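Local coordinates for biofilm-associated surface protein (Staphylococcus aureus, PDB 7C7U), which is a cell-wall-anchored surface protein that takes part in biofilm formation and probably acts as a switch controlling its functional amyloid assembly, at residues A[203-208]-A[368-373]; A[243-246]-A[250-253]. All coordinates share one frame; numbering follows the deposited sequence.

Interaction 1. Residues A[203-208]-A[368-373]; sequences STENNN and LTDSKG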
# COMPACT_ATOMS: atom_id res chain seq x y z
N SER A 203 38.52 9.58 1.02
CA SER A 203 39.76 8.82 1.14
C SER A 203 40.50 8.77 -0.19
O SER A 203 39.90 8.80 -1.27
CB SER A 203 39.42 7.39 1.59
OG SER A 203 40.56 6.55 1.64
N THR A 204 41.83 8.65 -0.12
CA THR A 204 42.59 8.40 -1.34
C THR A 204 42.47 6.95 -1.79
O THR A 204 42.79 6.66 -2.95
CB THR A 204 44.07 8.75 -1.15
OG1 THR A 204 44.63 7.95 -0.11
CG2 THR A 204 44.22 10.23 -0.78
N GLU A 205 42.04 6.05 -0.91
CA GLU A 205 42.01 4.63 -1.23
C GLU A 205 40.92 4.33 -2.24
O GLU A 205 39.75 4.66 -2.00
CB GLU A 205 41.75 3.79 0.02
CG GLU A 205 42.78 3.93 1.10
CD GLU A 205 42.78 2.78 2.06
OE1 GLU A 205 43.21 3.01 3.20
OE2 GLU A 205 42.30 1.68 1.71
N ASN A 206 41.29 3.67 -3.34
CA ASN A 206 40.37 3.18 -4.36
C ASN A 206 39.40 4.27 -4.77
O ASN A 206 38.17 4.11 -4.79
CB ASN A 206 39.63 1.96 -3.85
CG ASN A 206 40.55 0.84 -3.51
OD1 ASN A 206 40.93 0.68 -2.35
ND2 ASN A 206 40.97 0.09 -4.52
N ASN A 207 40.00 5.39 -5.15
CA ASN A 207 39.30 6.64 -5.33
C ASN A 207 38.46 6.63 -6.59
O ASN A 207 37.47 7.36 -6.68
CB ASN A 207 40.34 7.77 -5.39
CG ASN A 207 39.72 9.14 -5.29
OD1 ASN A 207 39.45 9.63 -4.20
ND2 ASN A 207 39.48 9.76 -6.44
N ASN A 208 38.82 5.80 -7.56
CA ASN A 208 38.01 5.68 -8.78
C ASN A 208 37.21 4.38 -8.85
O ASN A 208 36.67 4.06 -9.92
CB ASN A 208 38.89 5.82 -10.02
CG ASN A 208 38.09 6.20 -11.25
OD1 ASN A 208 37.27 7.12 -11.23
ND2 ASN A 208 38.27 5.44 -12.33
N LEU A 368 30.93 3.43 3.30
CA LEU A 368 32.18 2.77 3.65
C LEU A 368 33.22 3.83 4.02
O LEU A 368 33.26 4.91 3.42
CB LEU A 368 32.71 1.91 2.48
CG LEU A 368 31.87 0.66 2.18
CD1 LEU A 368 32.08 0.14 0.76
CD2 LEU A 368 32.23 -0.40 3.22
N THR A 369 34.07 3.49 4.98
CA THR A 369 35.17 4.37 5.38
C THR A 369 36.46 3.57 5.38
O THR A 369 36.46 2.36 5.59
CB THR A 369 34.98 4.97 6.78
OG1 THR A 369 34.67 3.92 7.71
CG2 THR A 369 33.90 6.06 6.79
N ASP A 370 37.58 4.26 5.17
CA ASP A 370 38.85 3.56 5.28
C ASP A 370 39.21 3.43 6.76
O ASP A 370 38.48 3.88 7.65
CB ASP A 370 39.94 4.25 4.45
CG ASP A 370 40.33 5.64 4.96
OD1 ASP A 370 40.02 6.00 6.11
OD2 ASP A 370 41.00 6.38 4.19
N SER A 371 40.39 2.85 7.03
CA SER A 371 40.81 2.62 8.42
C SER A 371 41.09 3.91 9.18
O SER A 371 41.29 3.86 10.39
CB SER A 371 42.04 1.71 8.47
OG SER A 371 43.13 2.24 7.73
N LYS A 372 41.08 5.07 8.52
CA LYS A 372 41.21 6.35 9.21
C LYS A 372 39.88 7.11 9.30
O LYS A 372 39.87 8.27 9.74
CB LYS A 372 42.27 7.21 8.51
CG LYS A 372 43.62 6.51 8.31
CD LYS A 372 44.69 7.49 7.85
CE LYS A 372 46.10 6.87 7.90
NZ LYS A 372 46.19 5.64 7.05
N GLY A 373 38.77 6.48 8.92
CA GLY A 373 37.46 7.09 8.99
C GLY A 373 37.09 7.97 7.81
O GLY A 373 36.03 8.59 7.84
O HOH W 1 42.14 1.67 5.15
O HOH W 2 43.87 5.30 4.14

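Interaction 2. Residues A[243-246]-A[250-253]; sequences YSKT and QWAY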
# COMPACT_ATOMS: atom_id res chain seq x y z
N TYR A 243 38.20 -5.96 -3.53
CA TYR A 243 38.51 -5.57 -2.15
C TYR A 243 39.51 -6.56 -1.56
O TYR A 243 39.22 -7.75 -1.46
CB TYR A 243 37.25 -5.51 -1.27
CG TYR A 243 37.57 -5.13 0.16
CD1 TYR A 243 37.67 -3.79 0.55
CD2 TYR A 243 37.80 -6.11 1.13
CE1 TYR A 243 37.96 -3.44 1.86
CE2 TYR A 243 38.12 -5.76 2.43
CZ TYR A 243 38.20 -4.42 2.79
OH TYR A 243 38.50 -4.06 4.08
N SER A 244 40.68 -6.06 -1.16
CA SER A 244 41.65 -6.86 -0.41
C SER A 244 42.57 -5.90 0.33
O SER A 244 43.23 -5.06 -0.29
CB SER A 244 42.46 -7.77 -1.34
OG SER A 244 43.37 -8.56 -0.58
N LYS A 245 42.58 -5.99 1.65
CA LYS A 245 43.35 -5.09 2.49
C LYS A 245 44.06 -5.93 3.54
O LYS A 245 43.58 -7.00 3.91
CB LYS A 245 42.45 -4.05 3.20
CG LYS A 245 41.58 -3.21 2.26
CD LYS A 245 42.42 -2.18 1.50
CE LYS A 245 41.63 -1.59 0.33
NZ LYS A 245 42.34 -0.44 -0.30
N THR A 246 45.18 -5.41 4.04
CA THR A 246 45.74 -5.98 5.25
C THR A 246 44.74 -5.84 6.39
O THR A 246 43.80 -5.05 6.33
CB THR A 246 47.05 -5.28 5.63
OG1 THR A 246 46.79 -3.92 5.98
CG2 THR A 246 48.08 -5.32 4.47
N GLN A 250 41.75 -2.56 6.98
CA GLN A 250 40.38 -2.95 6.67
C GLN A 250 39.43 -1.75 6.72
O GLN A 250 39.56 -0.86 7.57
CB GLN A 250 39.88 -4.02 7.63
CG GLN A 250 40.50 -5.39 7.43
CD GLN A 250 40.15 -6.05 6.10
OE1 GLN A 250 39.00 -6.06 5.67
NE2 GLN A 250 41.16 -6.62 5.45
N TRP A 251 38.48 -1.73 5.80
CA TRP A 251 37.45 -0.73 5.78
C TRP A 251 36.37 -1.03 6.83
O TRP A 251 36.27 -2.14 7.36
CB TRP A 251 36.81 -0.66 4.40
CG TRP A 251 37.68 -0.13 3.31
CD1 TRP A 251 38.98 0.35 3.42
CD2 TRP A 251 37.33 -0.01 1.93
NE1 TRP A 251 39.44 0.74 2.18
CE2 TRP A 251 38.46 0.52 1.25
CE3 TRP A 251 36.19 -0.33 1.20
CZ2 TRP A 251 38.45 0.78 -0.11
CZ3 TRP A 251 36.19 -0.09 -0.16
CH2 TRP A 251 37.32 0.46 -0.80
N ALA A 252 35.50 -0.05 7.07
CA ALA A 252 34.32 -0.28 7.90
C ALA A 252 33.06 0.09 7.14
O ALA A 252 33.06 1.03 6.33
CB ALA A 252 34.39 0.53 9.20
N TYR A 253 31.96 -0.63 7.41
CA TYR A 253 30.64 -0.25 6.94
C TYR A 253 29.91 0.49 8.04
O TYR A 253 29.87 0.03 9.19
CB TYR A 253 29.83 -1.48 6.49
CG TYR A 253 28.51 -1.09 5.89
CD1 TYR A 253 28.46 -0.34 4.72
CD2 TYR A 253 27.29 -1.47 6.49
CE1 TYR A 253 27.27 0.05 4.17
CE2 TYR A 253 26.10 -1.08 5.95
CZ TYR A 253 26.09 -0.35 4.79
OH TYR A 253 24.88 0.01 4.25
O HOH W 3 40.60 -8.18 2.91

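Interaction 1. Residues A[203-208]-A[368-373]
S203 meets D370 through a single short bond: its hydroxyl OG donates a hydrogen bond to D370 OD2 at 2.6 Å, reaching that oxygen on its anti side and 31° out of the carboxylate plane. The hydroxyl stands anti to the S203 backbone nitrogen (chi1 176°), a setting that also lets OG accept from the backbone N of E205 at 3.0 Å. This is an ST turn, and it ties the donor of the cross-contact into the bend of its own loop.

The loop lies between helix 193-199 and strand 210-220, and the partner carboxylate belongs to a type I beta turn, D370 to G373, that directly follows the end of strand 359-369, an inner strand of a four-stranded antiparallel sheet. D370 OD1 accepts from K372 N at 2.8 Å, closing an Asx turn, and also from A374 N just beyond the turn, while OD2 takes the bond from S203.

Farther along, E205 sends an extended side chain across that of D370 at about a right angle, its OE1 3.7 Å from D370 CB. Water 2 bridges the two carboxylates, donating to E205 OE1 and to D370 OD2, and probably eases the like-charge approach. Water 1 donates to the same OE1, at 2.6 Å, and accepts from S371 N, while E205 OE2 forms a salt bridge with K245 NZ and accepts from W251 NE1.

Interaction 2. Residues A[243-246]-A[250-253]
Y243 and W251 pack edge to face beside the hydrogen bonds that join Y243 to the entry of strand 252-257, an inner strand of a four-stranded antiparallel sheet; residues 243-246 belong to the loop leading into it. The aromatic pair is T-shaped, with ring planes at 68° and the tyrosine edge turned to one indole face. CE1 does the touching, 3.5 Å from W251 CD2 and displaced toward the rim of the indole. With CG anti to its backbone nitrogen (chi1 178°), the tyrosine reaches across the loop, and F315 stacks on its ring.

Among the polar contacts, the tyrosine hydroxyl is held twice. Y243 OH accepts a nearly straight bond from W251 N (2.9 Å, 167°) and donates to Q250 OE1 at 2.6 Å, approaching well above the plane of that carbonyl. OE1 also accepts from L309 N, so two donors hold the amide oxygen. A bend at chi2 folds the glutamine back over the loop, where NE2 donates to T246 O and to water 3, which in turn accepts from K245 N.

Aliphatic packing completes the contact. The lysine chain, itself bent at chi2, passes the indole obliquely before its NZ binds E205 and N206. W251 NE1 donates to E205 as well, and K245 CE lies 3.7 Å from this nitrogen.

How the interactions relate
From the N terminus, the chain leaves helix 193-199 and enters the 203-208 loop, then forms the hairpin partners 210-220 and 228-237 of the five-stranded sheet. Interaction 2 next closes a short loop, 243-246 onto 250-253, just as strand 252-257 begins. Only much later, at the end of strand 359-369, does interaction 1 close the long loop in which interaction 2 is nested. Strands 252-257 and 359-369 are neighbours in the four-stranded sheet, and the two contacts meet at its end, their centres about 9 Å apart. There W251 CB packs against T369 O, bringing the start of one strand against the end of the other, and K245 NZ adds a polar link.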